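Local coordinates for nitrate transport protein nrtA (Synechocystis sp., PDB 2G29) that binds nitrate as the solute-binding subunit of an ABC transporter that takes up nitrate and probably also nitrite, at residues A29-T34 with Q251-A256; I40-A45 with E212-Q217; R120-G125 with I318-W323. All blocks are in the same frame, centred on the assembly; numbering follows the deposited sequence.

Contact 1 (A29-T34 with Q251-A256); sequences APEVTT and QNPKAA
Pro30 and Ala255 bring their CA atoms within 4.0 Å of each other where the irregular segment 29-34 passes the first turn of helix 253-271. Asn252 holds the N-cap position, but its side chain makes no capping bond to this helix; ND2 turns back in a weak bond to Trp248 O of helix 246-251. Glu31, from the other segment, supplies the acceptors instead. Its OE2 takes the amide of Lys254 at 2.8 Å (N-H...O 163°) through the syn lone pair, while OE1 accepts from Ala255 N at 2.9 Å, also on the syn side and 16° out of the carboxylate plane. The two bonds, one to each oxygen, fix the rotation of the carboxylate, and the helix start probably favours its negative charge. A bend at chi2 (85°) brings the carboxylate round to face the two amides. Lys254 sends its extended chain past Ala29 O, which CD approaches to 3.3 Å. Pro30 CB packs on Ala255 CB at 3.7 Å, beside Met62. A carboxylate bound to the first N-H groups of a helix, Pro253 having none, is a familiar way to finish an N-terminus, and here it joins the loop before strand 36-39 to the start of helix 253-271 at the protein surface.

Contact 2 (I40-A45 with E212-Q217); sequences IALTDA and EPWPLQ
Leu42 lays its CD2 methyl against the edge of the Trp214 indole, near the ring plane, with CD1 of the ring 3.5 Å away; the two side chains meet at about a right angle. Trp214 NE1 donates to Ala41 O at 2.9 Å, approaching almost along the C=O axis (169°) though the N-H...O angle is only 144°. On one face of the indole sits the ring of Pro213, CG 4.1 Å above its centre, and the peptide bond before that proline is cis. Glu212 O is gripped twice: Thr43 N donates to it at 2.9 Å from well above the carbonyl plane, and a water that accepts from Asp44 N donates to it at 2.8 Å. With OG1 beside its backbone N (chi1 -49°), Thr43 packs that atom against Glu212 CB at 3.6 Å. The carboxylate of Glu212 turns elsewhere, to a salt bridge with Arg299. The contact bridges two sheets beside the nitrate site, joining the loop between strand 36-39 of one and helix 46-53 to the turn from strand 207-211 of the other into helix 214-221, with the nitrate-binding Trp73 of helix 73-82 and His93 of strand 91-95 against Leu42.

Contact 3 (R120-G125 with I318-W323); sequences RLNVNG and IMQKYW
Val123 O is approached by three groups: Lys321 N donates to it at 3.2 Å, Asn122 ND2 adds a weak bond from its own segment, and Gln320 CA directs a C-H toward it at 3.4 Å. In return Val123 N donates to Lys321 O at 3.0 Å, in the carbonyl plane, completing a single antiparallel bridge, a hydrogen-bonded pair. Asn124 carries the pairing onward with its side chain: ND2 reaches Met319 O at 3.1 Å from above the carbonyl plane and also bonds Asp236. A water accepts from Gly125 N and donates to Ile318 O. Segment 120-125 is the crossover from strand 115-120 of one sheet to strand 126-130 of the other, consistent with a hinge segment between the two domains of the C-clamp, and 318-323 runs back alongside it. Gln320, extended beyond CG, brings CG to 3.3 Å from Gly125 CA, an approach that a side chain at Gly125 would block, and its NE2 gives Gly125 O a nearly straight bond (3.1 Å, 175°) lying in the amide plane. OE1 of the same amide takes the hydroxyl of Tyr322 at 2.9 Å, so both ends of the amide are held. An alanine in place of Gln320 is likely to deprive Gly125 O and the Tyr322 hydroxyl of their partners and to open a gap against Gly125 CA. Asn122 CB touches the Tyr322 ring obliquely, while OD1 takes the backbone N of Lys240, a nitrate-binding residue. Lys321 NZ forms salt bridges with Asp236, Glu317 and Asp325.

How the contacts relate
Contacts 2 and 3 form one buried cluster, their centres 12 Å apart, and touch directly: Glu212 CG lies 3.3 Å from Gly125 O, and Thr43 CG2 3.6 Å from Tyr322 OH. Both border the nitrate site. The Leu42 side chain is about 3 Å from a bound nitrate ion, Asp44 makes a salt bridge to Lys240, and the Gln320 side chain is about 4 Å from that of Gln126. In sequence both segments of contact 2 fall between those of contact 1, while contact 3 alternates with each. Contact 1 stands apart at the surface, away from the nitrate site, its centre 30 Å from that of contact 2 and 27 Å from that of contact 3.

Contact 1 (A29-T34 with Q251-A256)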
ATOM      1  N   ALA A  29      16.100  -7.593  25.834  1.00 28.37           N
ATOM      2  CA  ALA A  29      16.220  -6.176  25.502  1.00 26.85           C
ATOM      3  C   ALA A  29      16.750  -5.912  24.111  1.00 25.20           C
ATOM      4  O   ALA A  29      17.629  -6.621  23.613  1.00 24.51           O
ATOM      5  CB  ALA A  29      17.112  -5.464  26.536  1.00 27.03           C
ATOM      6  N   PRO A  30      16.197  -4.887  23.446  1.00 23.79           N
ATOM      7  CA  PRO A  30      16.687  -4.588  22.099  1.00 23.35           C
ATOM      8  C   PRO A  30      18.178  -4.290  22.106  1.00 22.50           C
ATOM      9  O   PRO A  30      18.694  -3.692  23.061  1.00 23.03           O
ATOM     10  CB  PRO A  30      15.856  -3.368  21.690  1.00 22.56           C
ATOM     11  CG  PRO A  30      15.458  -2.739  22.972  1.00 26.02           C
ATOM     12  CD  PRO A  30      15.137  -3.951  23.845  1.00 24.04           C
ATOM     13  N   GLU A  31      18.866  -4.701  21.042  1.00 21.52           N
ATOM     14  CA  GLU A  31      20.303  -4.488  20.886  1.00 20.61           C
ATOM     15  C   GLU A  31      20.591  -2.995  20.652  1.00 21.80           C
ATOM     16  O   GLU A  31      21.664  -2.488  20.984  1.00 22.26           O
ATOM     17  CB  GLU A  31      20.836  -5.313  19.703  1.00 19.74           C
ATOM     18  CG  GLU A  31      20.621  -6.836  19.787  1.00 20.52           C
ATOM     19  CD  GLU A  31      19.244  -7.270  19.264  1.00 19.73           C
ATOM     20  OE1 GLU A  31      18.407  -6.381  18.969  1.00 17.46           O
ATOM     21  OE2 GLU A  31      19.004  -8.497  19.157  1.00 18.49           O
ATOM     22  N   VAL A  32      19.619  -2.307  20.064  1.00 21.86           N
ATOM     23  CA  VAL A  32      19.723  -0.881  19.789  1.00 21.99           C
ATOM     24  C   VAL A  32      18.396  -0.269  20.166  1.00 20.90           C
ATOM     25  O   VAL A  32      17.374  -0.946  20.140  1.00 21.88           O
ATOM     26  CB  VAL A  32      20.001  -0.597  18.306  1.00 22.64           C
ATOM     27  CG1 VAL A  32      19.965   0.897  18.053  1.00 27.39           C
ATOM     28  CG2 VAL A  32      21.359  -1.156  17.908  1.00 23.72           C
ATOM     29  N   THR A  33      18.420   1.013  20.529  1.00 20.79           N
ATOM     30  CA  THR A  33      17.231   1.721  20.950  1.00 21.02           C
ATOM     31  C   THR A  33      16.681   2.663  19.895  1.00 20.18           C
ATOM     32  O   THR A  33      15.718   3.383  20.150  1.00 20.98           O
ATOM     33  CB  THR A  33      17.494   2.545  22.228  1.00 22.56           C
ATOM     34  OG1 THR A  33      18.541   3.486  21.979  1.00 25.09           O
ATOM     35  CG2 THR A  33      17.905   1.621  23.376  1.00 23.85           C
ATOM     36  N   THR A  34      17.298   2.647  18.720  1.00 19.57           N
ATOM     37  CA  THR A  34      16.851   3.501  17.622  1.00 18.55           C
ATOM     38  C   THR A  34      16.770   2.708  16.322  1.00 18.29           C
ATOM     39  O   THR A  34      17.350   1.643  16.190  1.00 17.41           O
ATOM     40  CB  THR A  34      17.834   4.682  17.382  1.00 20.67           C
ATOM     41  OG1 THR A  34      17.246   5.638  16.481  1.00 20.88           O
ATOM     42  CG2 THR A  34      19.139   4.192  16.795  1.00 20.94           C
ATOM     43  N   GLN A 251      20.895  -8.676  12.395  1.00 16.81           N
ATOM     44  CA  GLN A 251      21.851  -8.225  13.416  1.00 17.85           C
ATOM     45  C   GLN A 251      21.198  -7.851  14.729  1.00 17.66           C
ATOM     46  O   GLN A 251      21.797  -8.041  15.801  1.00 18.36           O
ATOM     47  CB  GLN A 251      22.613  -7.006  12.911  1.00 20.68           C
ATOM     48  CG  GLN A 251      23.791  -7.353  12.048  1.00 28.71           C
ATOM     49  CD  GLN A 251      24.447  -6.128  11.454  1.00 31.48           C
ATOM     50  OE1 GLN A 251      24.741  -5.165  12.166  1.00 35.61           O
ATOM     51  NE2 GLN A 251      24.695  -6.158  10.146  1.00 34.86           N
ATOM     52  N   ASN A 252      19.986  -7.324  14.633  1.00 16.29           N
ATOM     53  CA  ASN A 252      19.216  -6.849  15.783  1.00 16.27           C
ATOM     54  C   ASN A 252      17.859  -7.549  15.923  1.00 16.10           C
ATOM     55  O   ASN A 252      16.809  -6.898  15.895  1.00 16.39           O
ATOM     56  CB  ASN A 252      18.993  -5.340  15.632  1.00 16.84           C
ATOM     57  CG  ASN A 252      20.282  -4.586  15.437  1.00 19.03           C
ATOM     58  OD1 ASN A 252      21.129  -4.537  16.336  1.00 19.62           O
ATOM     59  ND2 ASN A 252      20.453  -4.001  14.263  1.00 18.29           N
ATOM     60  N   PRO A 253      17.856  -8.881  16.113  1.00 15.61           N
ATOM     61  CA  PRO A 253      16.581  -9.596  16.240  1.00 16.54           C
ATOM     62  C   PRO A 253      15.675  -9.196  17.390  1.00 16.05           C
ATOM     63  O   PRO A 253      14.455  -9.204  17.257  1.00 16.66           O
ATOM     64  CB  PRO A 253      16.999 -11.069  16.257  1.00 16.40           C
ATOM     65  CG  PRO A 253      18.379 -11.028  16.871  1.00 15.82           C
ATOM     66  CD  PRO A 253      19.013  -9.779  16.300  1.00 17.50           C
ATOM     67  N   LYS A 254      16.267  -8.818  18.517  1.00 16.54           N
ATOM     68  CA  LYS A 254      15.448  -8.415  19.635  1.00 16.85           C
ATOM     69  C   LYS A 254      14.804  -7.045  19.392  1.00 15.54           C
ATOM     70  O   LYS A 254      13.645  -6.823  19.761  1.00 16.53           O
ATOM     71  CB  LYS A 254      16.281  -8.409  20.920  1.00 19.56           C
ATOM     72  CG  LYS A 254      16.815  -9.790  21.313  1.00 22.32           C
ATOM     73  CD  LYS A 254      17.948  -9.672  22.324  1.00 25.01           C
ATOM     74  CE  LYS A 254      18.589 -11.033  22.603  1.00 27.06           C
ATOM     75  NZ  LYS A 254      19.846 -10.866  23.417  1.00 29.73           N
ATOM     76  N   ALA A 255      15.548  -6.125  18.777  1.00 15.69           N
ATOM     77  CA  ALA A 255      15.004  -4.798  18.467  1.00 14.62           C
ATOM     78  C   ALA A 255      13.941  -4.950  17.374  1.00 15.38           C
ATOM     79  O   ALA A 255      12.923  -4.267  17.404  1.00 14.90           O
ATOM     80  CB  ALA A 255      16.108  -3.853  17.989  1.00 15.66           C
ATOM     81  N   ALA A 256      14.156  -5.851  16.417  1.00 15.18           N
ATOM     82  CA  ALA A 256      13.140  -6.034  15.371  1.00 15.47           C
ATOM     83  C   ALA A 256      11.836  -6.584  15.973  1.00 14.53           C
ATOM     84  O   ALA A 256      10.747  -6.231  15.540  1.00 15.38           O
ATOM     85  CB  ALA A 256      13.663  -6.980  14.292  1.00 15.37           C
TER

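Contact 2 (I40-A45 with E212-Q217)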
ATOM      1  N   ILE A  40       5.624   7.496   3.712  1.00 10.64           N
ATOM      2  CA  ILE A  40       5.147   8.432   2.711  1.00 10.75           C
ATOM      3  C   ILE A  40       3.837   8.975   3.331  1.00  9.80           C
ATOM      4  O   ILE A  40       3.117   8.231   4.057  1.00 11.06           O
ATOM      5  CB  ILE A  40       4.918   7.715   1.355  1.00 10.81           C
ATOM      6  CG1 ILE A  40       6.260   7.318   0.711  1.00 14.84           C
ATOM      7  CG2 ILE A  40       4.163   8.607   0.403  1.00 12.03           C
ATOM      8  CD1 ILE A  40       7.196   6.570   1.598  1.00 21.57           C
ATOM      9  N   ALA A  41       3.538  10.250   3.086  1.00 11.01           N
ATOM     10  CA  ALA A  41       2.365  10.909   3.696  1.00 10.25           C
ATOM     11  C   ALA A  41       1.068  10.346   3.157  1.00 10.71           C
ATOM     12  O   ALA A  41       0.502  10.868   2.181  1.00 11.94           O
ATOM     13  CB  ALA A  41       2.426  12.421   3.450  1.00 10.25           C
ATOM     14  N   LEU A  42       0.628   9.282   3.819  1.00  9.80           N
ATOM     15  CA  LEU A  42      -0.563   8.501   3.498  1.00  9.87           C
ATOM     16  C   LEU A  42      -1.174   7.977   4.790  1.00  9.84           C
ATOM     17  O   LEU A  42      -0.436   7.580   5.694  1.00 11.94           O
ATOM     18  CB  LEU A  42      -0.163   7.298   2.644  1.00 10.43           C
ATOM     19  CG  LEU A  42       0.432   7.692   1.298  1.00 10.43           C
ATOM     20  CD1 LEU A  42       1.279   6.547   0.768  1.00 11.34           C
ATOM     21  CD2 LEU A  42      -0.668   8.066   0.332  1.00  9.86           C
ATOM     22  N   THR A  43      -2.502   7.911   4.847  1.00 10.36           N
ATOM     23  CA  THR A  43      -3.173   7.438   6.046  1.00 11.33           C
ATOM     24  C   THR A  43      -2.699   6.057   6.464  1.00 11.79           C
ATOM     25  O   THR A  43      -2.628   5.776   7.668  1.00 12.41           O
ATOM     26  CB  THR A  43      -4.670   7.434   5.846  1.00 11.65           C
ATOM     27  OG1 THR A  43      -5.046   8.701   5.312  1.00 12.98           O
ATOM     28  CG2 THR A  43      -5.388   7.249   7.203  1.00 10.49           C
ATOM     29  N   ASP A  44      -2.347   5.189   5.514  1.00 11.07           N
ATOM     30  CA  ASP A  44      -1.901   3.858   5.901  1.00 10.66           C
ATOM     31  C   ASP A  44      -0.493   3.788   6.524  1.00 10.58           C
ATOM     32  O   ASP A  44      -0.012   2.706   6.874  1.00 11.27           O
ATOM     33  CB  ASP A  44      -2.074   2.835   4.763  1.00 10.31           C
ATOM     34  CG  ASP A  44      -1.519   3.302   3.436  1.00 11.64           C
ATOM     35  OD1 ASP A  44      -0.505   3.997   3.397  1.00 10.49           O
ATOM     36  OD2 ASP A  44      -2.114   2.886   2.423  1.00 11.49           O
ATOM     37  N   ALA A  45       0.138   4.941   6.717  1.00 10.42           N
ATOM     38  CA  ALA A  45       1.395   5.026   7.462  1.00 10.77           C
ATOM     39  C   ALA A  45       1.049   5.250   8.942  1.00 11.23           C
ATOM     40  O   ALA A  45       1.931   5.244   9.784  1.00 12.72           O
ATOM     41  CB  ALA A  45       2.224   6.208   6.965  1.00 12.41           C
ATOM     42  N   GLU A 212      -5.229   7.064   0.404  1.00 10.33           N
ATOM     43  CA  GLU A 212      -5.770   8.177   1.185  1.00 10.57           C
ATOM     44  C   GLU A 212      -4.578   8.925   1.805  1.00  9.62           C
ATOM     45  O   GLU A 212      -3.549   8.321   2.146  1.00 10.09           O
ATOM     46  CB  GLU A 212      -6.682   7.657   2.289  1.00 10.13           C
ATOM     47  CG  GLU A 212      -7.952   6.905   1.839  1.00  8.82           C
ATOM     48  CD  GLU A 212      -8.957   7.732   1.015  1.00  9.48           C
ATOM     49  OE1 GLU A 212      -8.788   8.973   0.856  1.00 11.68           O
ATOM     50  OE2 GLU A 212      -9.950   7.118   0.563  1.00 11.00           O
ATOM     51  N   PRO A 213      -4.742  10.212   2.095  1.00  9.68           N
ATOM     52  CA  PRO A 213      -5.938  11.055   1.928  1.00  9.74           C
ATOM     53  C   PRO A 213      -6.125  11.698   0.554  1.00  9.69           C
ATOM     54  O   PRO A 213      -7.067  12.469   0.355  1.00 11.01           O
ATOM     55  CB  PRO A 213      -5.706  12.123   2.998  1.00 10.57           C
ATOM     56  CG  PRO A 213      -4.197  12.417   2.807  1.00 10.17           C
ATOM     57  CD  PRO A 213      -3.621  10.978   2.698  1.00  9.43           C
ATOM     58  N   TRP A 214      -5.287  11.350  -0.416  1.00 10.77           N
ATOM     59  CA  TRP A 214      -5.352  12.083  -1.675  1.00  9.57           C
ATOM     60  C   TRP A 214      -6.601  11.936  -2.528  1.00 10.89           C
ATOM     61  O   TRP A 214      -6.973  12.906  -3.199  1.00 10.50           O
ATOM     62  CB  TRP A 214      -4.005  11.864  -2.423  1.00 10.14           C
ATOM     63  CG  TRP A 214      -2.811  12.065  -1.501  1.00  9.74           C
ATOM     64  CD1 TRP A 214      -2.010  11.071  -0.980  1.00  9.61           C
ATOM     65  CD2 TRP A 214      -2.349  13.299  -0.891  1.00 10.25           C
ATOM     66  NE1 TRP A 214      -1.095  11.596  -0.111  1.00 10.68           N
ATOM     67  CE2 TRP A 214      -1.278  12.958  -0.039  1.00 10.44           C
ATOM     68  CE3 TRP A 214      -2.748  14.645  -0.984  1.00 10.63           C
ATOM     69  CZ2 TRP A 214      -0.581  13.919   0.718  1.00 11.51           C
ATOM     70  CZ3 TRP A 214      -2.060  15.611  -0.226  1.00 10.30           C
ATOM     71  CH2 TRP A 214      -0.989  15.236   0.607  1.00 11.43           C
ATOM     72  N   PRO A 215      -7.284  10.765  -2.494  1.00 10.57           N
ATOM     73  CA  PRO A 215      -8.515  10.651  -3.299  1.00 10.58           C
ATOM     74  C   PRO A 215      -9.557  11.633  -2.738  1.00 11.27           C
ATOM     75  O   PRO A 215     -10.220  12.321  -3.477  1.00 11.10           O
ATOM     76  CB  PRO A 215      -8.933   9.197  -3.074  1.00 10.74           C
ATOM     77  CG  PRO A 215      -7.565   8.481  -2.935  1.00 10.78           C
ATOM     78  CD  PRO A 215      -6.838   9.445  -2.006  1.00 12.03           C
ATOM     79  N   LEU A 216      -9.708  11.689  -1.418  1.00 10.39           N
ATOM     80  CA  LEU A 216     -10.702  12.605  -0.871  1.00 11.96           C
ATOM     81  C   LEU A 216     -10.279  14.049  -1.098  1.00 11.09           C
ATOM     82  O   LEU A 216     -11.133  14.904  -1.366  1.00 11.94           O
ATOM     83  CB  LEU A 216     -10.931  12.336   0.622  1.00 11.82           C
ATOM     84  CG  LEU A 216     -11.943  13.300   1.314  1.00 11.09           C
ATOM     85  CD1 LEU A 216     -13.276  13.371   0.574  1.00 11.67           C
ATOM     86  CD2 LEU A 216     -12.207  12.813   2.725  1.00 12.08           C
ATOM     87  N   GLN A 217      -8.975  14.353  -1.013  1.00 10.72           N
ATOM     88  CA  GLN A 217      -8.567  15.718  -1.225  1.00 10.65           C
ATOM     89  C   GLN A 217      -8.899  16.121  -2.661  1.00 10.85           C
ATOM     90  O   GLN A 217      -9.272  17.252  -2.932  1.00 10.99           O
ATOM     91  CB  GLN A 217      -7.075  15.880  -0.962  1.00 13.25           C
ATOM     92  CG  GLN A 217      -6.635  17.316  -1.266  1.00 12.10           C
ATOM     93  CD  GLN A 217      -5.219  17.607  -0.841  1.00 13.05           C
ATOM     94  OE1 GLN A 217      -4.297  17.585  -1.660  1.00 13.11           O
ATOM     95  NE2 GLN A 217      -5.033  17.862   0.453  1.00 12.00           N
TER
HETATM   96  O   HOH W   1      -3.300   5.592   2.594  1.00 11.94           O

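Contact 3 (R120-G125 with I318-W323)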
ATOM      1  N   ARG A 120       1.832  -6.699   7.502  1.00 10.57           N
ATOM      2  CA  ARG A 120       1.098  -5.954   6.469  1.00 10.61           C
ATOM      3  C   ARG A 120       0.592  -4.763   7.299  1.00 12.77           C
ATOM      4  O   ARG A 120      -0.020  -4.963   8.359  1.00 13.52           O
ATOM      5  CB  ARG A 120      -0.106  -6.746   5.914  1.00  9.38           C
ATOM      6  CG  ARG A 120      -0.727  -6.152   4.645  1.00 10.39           C
ATOM      7  CD  ARG A 120       0.193  -6.423   3.449  1.00 10.53           C
ATOM      8  NE  ARG A 120       0.267  -7.870   3.237  1.00 10.43           N
ATOM      9  CZ  ARG A 120       1.294  -8.538   2.690  1.00  9.70           C
ATOM     10  NH1 ARG A 120       2.387  -7.903   2.241  1.00 11.50           N
ATOM     11  NH2 ARG A 120       1.284  -9.875   2.678  1.00  8.17           N
ATOM     12  N   LEU A 121       0.869  -3.536   6.872  1.00 11.28           N
ATOM     13  CA  LEU A 121       0.378  -2.377   7.619  1.00 11.60           C
ATOM     14  C   LEU A 121      -1.137  -2.185   7.483  1.00 12.47           C
ATOM     15  O   LEU A 121      -1.806  -1.785   8.448  1.00 11.66           O
ATOM     16  CB  LEU A 121       1.122  -1.104   7.179  1.00 11.87           C
ATOM     17  CG  LEU A 121       2.497  -0.932   7.822  1.00 11.96           C
ATOM     18  CD1 LEU A 121       3.197   0.271   7.244  1.00 13.52           C
ATOM     19  CD2 LEU A 121       2.344  -0.740   9.344  1.00 15.25           C
ATOM     20  N   ASN A 122      -1.707  -2.494   6.325  1.00 11.02           N
ATOM     21  CA  ASN A 122      -3.132  -2.310   6.094  1.00 12.10           C
ATOM     22  C   ASN A 122      -3.645  -3.065   4.896  1.00 12.68           C
ATOM     23  O   ASN A 122      -2.869  -3.518   4.061  1.00 12.08           O
ATOM     24  CB  ASN A 122      -3.450  -0.829   5.803  1.00 11.87           C
ATOM     25  CG  ASN A 122      -3.050  -0.418   4.381  1.00 11.55           C
ATOM     26  OD1 ASN A 122      -1.876  -0.509   4.006  1.00 10.90           O
ATOM     27  ND2 ASN A 122      -4.034  -0.014   3.578  1.00 11.06           N
ATOM     28  N   VAL A 123      -4.966  -3.217   4.859  1.00 11.07           N
ATOM     29  CA  VAL A 123      -5.661  -3.697   3.662  1.00 10.58           C
ATOM     30  C   VAL A 123      -6.566  -2.507   3.242  1.00 10.31           C
ATOM     31  O   VAL A 123      -6.842  -1.591   4.065  1.00 11.10           O
ATOM     32  CB  VAL A 123      -6.537  -4.973   3.874  1.00 10.96           C
ATOM     33  CG1 VAL A 123      -5.635  -6.142   4.195  1.00 12.04           C
ATOM     34  CG2 VAL A 123      -7.611  -4.765   4.950  1.00 12.41           C
ATOM     35  N   ASN A 124      -6.972  -2.512   1.970  1.00 10.10           N
ATOM     36  CA  ASN A 124      -7.904  -1.531   1.391  1.00 10.53           C
ATOM     37  C   ASN A 124      -7.451  -0.076   1.381  1.00 10.72           C
ATOM     38  O   ASN A 124      -6.324   0.263   1.748  1.00 11.51           O
ATOM     39  CB  ASN A 124      -9.255  -1.513   2.180  1.00 10.32           C
ATOM     40  CG  ASN A 124     -10.028  -2.825   2.114  1.00 11.79           C
ATOM     41  OD1 ASN A 124      -9.961  -3.553   1.141  1.00 12.89           O
ATOM     42  ND2 ASN A 124     -10.768  -3.124   3.191  1.00 13.43           N
ATOM     43  N   GLY A 125      -8.349   0.779   0.893  1.00 11.42           N
ATOM     44  CA  GLY A 125      -8.125   2.196   1.081  1.00 11.08           C
ATOM     45  C   GLY A 125      -7.344   3.039   0.143  1.00 10.61           C
ATOM     46  O   GLY A 125      -6.857   4.098   0.588  1.00 10.38           O
ATOM     47  N   ILE A 318     -15.092  -1.721   3.286  1.00 16.51           N
ATOM     48  CA  ILE A 318     -14.076  -1.378   2.275  1.00 15.52           C
ATOM     49  C   ILE A 318     -13.076  -0.321   2.728  1.00 15.30           C
ATOM     50  O   ILE A 318     -12.119   0.014   1.987  1.00 13.27           O
ATOM     51  CB  ILE A 318     -14.723  -0.947   0.925  1.00 14.79           C
ATOM     52  CG1 ILE A 318     -15.546   0.324   1.086  1.00 16.90           C
ATOM     53  CG2 ILE A 318     -15.636  -2.066   0.414  1.00 17.49           C
ATOM     54  CD1 ILE A 318     -16.266   0.736  -0.202  1.00 15.96           C
ATOM     55  N   MET A 319     -13.259   0.218   3.930  1.00 13.66           N
ATOM     56  CA  MET A 319     -12.323   1.227   4.438  1.00 13.90           C
ATOM     57  C   MET A 319     -10.970   0.621   4.853  1.00 13.24           C
ATOM     58  O   MET A 319     -10.836  -0.595   4.983  1.00 12.49           O
ATOM     59  CB  MET A 319     -12.926   1.962   5.637  1.00 14.02           C
ATOM     60  CG  MET A 319     -13.045   1.111   6.891  1.00 12.48           C
ATOM     61  SD  MET A 319     -14.013   1.911   8.184  1.00 20.00           S
ATOM     62  CE  MET A 319     -12.955   3.297   8.592  1.00 20.00           C
ATOM     63  N   GLN A 320      -9.966   1.463   5.070  1.00 13.11           N
ATOM     64  CA  GLN A 320      -8.664   0.962   5.497  1.00 12.58           C
ATOM     65  C   GLN A 320      -8.808   0.242   6.846  1.00 12.09           C
ATOM     66  O   GLN A 320      -9.490   0.721   7.757  1.00 12.72           O
ATOM     67  CB  GLN A 320      -7.645   2.102   5.557  1.00 13.11           C
ATOM     68  CG  GLN A 320      -7.074   2.497   4.205  1.00 14.58           C
ATOM     69  CD  GLN A 320      -5.930   3.484   4.322  1.00 20.00           C
ATOM     70  OE1 GLN A 320      -5.298   3.596   5.373  1.00 20.00           O
ATOM     71  NE2 GLN A 320      -5.482   4.287   3.365  1.00 20.00           N
ATOM     72  N   LYS A 321      -8.190  -0.923   6.941  1.00 12.71           N
ATOM     73  CA  LYS A 321      -8.204  -1.725   8.159  1.00 12.61           C
ATOM     74  C   LYS A 321      -6.761  -2.041   8.497  1.00 13.65           C
ATOM     75  O   LYS A 321      -5.972  -2.381   7.600  1.00 13.55           O
ATOM     76  CB  LYS A 321      -8.983  -3.027   7.934  1.00 13.86           C
ATOM     77  CG  LYS A 321     -10.456  -2.853   7.678  1.00 15.62           C
ATOM     78  CD  LYS A 321     -11.016  -4.174   7.143  1.00 18.83           C
ATOM     79  CE  LYS A 321     -12.509  -4.061   6.842  1.00 18.85           C
ATOM     80  NZ  LYS A 321     -13.077  -5.282   6.214  1.00 21.29           N
ATOM     81  N   TYR A 322      -6.433  -1.979   9.787  1.00 12.65           N
ATOM     82  CA  TYR A 322      -5.083  -2.202  10.291  1.00 12.31           C
ATOM     83  C   TYR A 322      -4.987  -3.414  11.197  1.00 12.99           C
ATOM     84  O   TYR A 322      -3.906  -3.811  11.550  1.00 15.31           O
ATOM     85  CB  TYR A 322      -4.575  -0.970  11.090  1.00 12.51           C
ATOM     86  CG  TYR A 322      -4.796   0.341  10.367  1.00 13.38           C
ATOM     87  CD1 TYR A 322      -5.752   1.261  10.823  1.00 15.05           C
ATOM     88  CD2 TYR A 322      -4.127   0.627   9.175  1.00 14.25           C
ATOM     89  CE1 TYR A 322      -6.043   2.418  10.106  1.00 14.62           C
ATOM     90  CE2 TYR A 322      -4.408   1.780   8.460  1.00 13.23           C
ATOM     91  CZ  TYR A 322      -5.372   2.669   8.923  1.00 13.23           C
ATOM     92  OH  TYR A 322      -5.715   3.788   8.198  1.00 14.90           O
ATOM     93  N   TRP A 323      -6.121  -3.994  11.571  1.00 13.22           N
ATOM     94  CA  TRP A 323      -6.074  -5.128  12.475  1.00 14.86           C
ATOM     95  C   TRP A 323      -7.229  -6.097  12.280  1.00 14.68           C
ATOM     96  O   TRP A 323      -7.004  -7.300  12.193  1.00 14.64           O
ATOM     97  CB  TRP A 323      -6.057  -4.630  13.917  1.00 14.50           C
ATOM     98  CG  TRP A 323      -5.701  -5.710  14.866  1.00 15.55           C
ATOM     99  CD1 TRP A 323      -6.546  -6.387  15.727  1.00 16.02           C
ATOM    100  CD2 TRP A 323      -4.404  -6.224  15.096  1.00 15.25           C
ATOM    101  NE1 TRP A 323      -5.829  -7.289  16.474  1.00 16.73           N
ATOM    102  CE2 TRP A 323      -4.515  -7.217  16.107  1.00 15.30           C
ATOM    103  CE3 TRP A 323      -3.151  -5.960  14.541  1.00 16.26           C
ATOM    104  CZ2 TRP A 323      -3.424  -7.918  16.566  1.00 16.36           C
ATOM    105  CZ3 TRP A 323      -2.074  -6.658  14.996  1.00 15.96           C
ATOM    106  CH2 TRP A 323      -2.207  -7.632  15.995  1.00 15.60           C
TER
HETATM  107  O   HOH W   2     -10.993   0.746  -0.265  1.00 13.24           O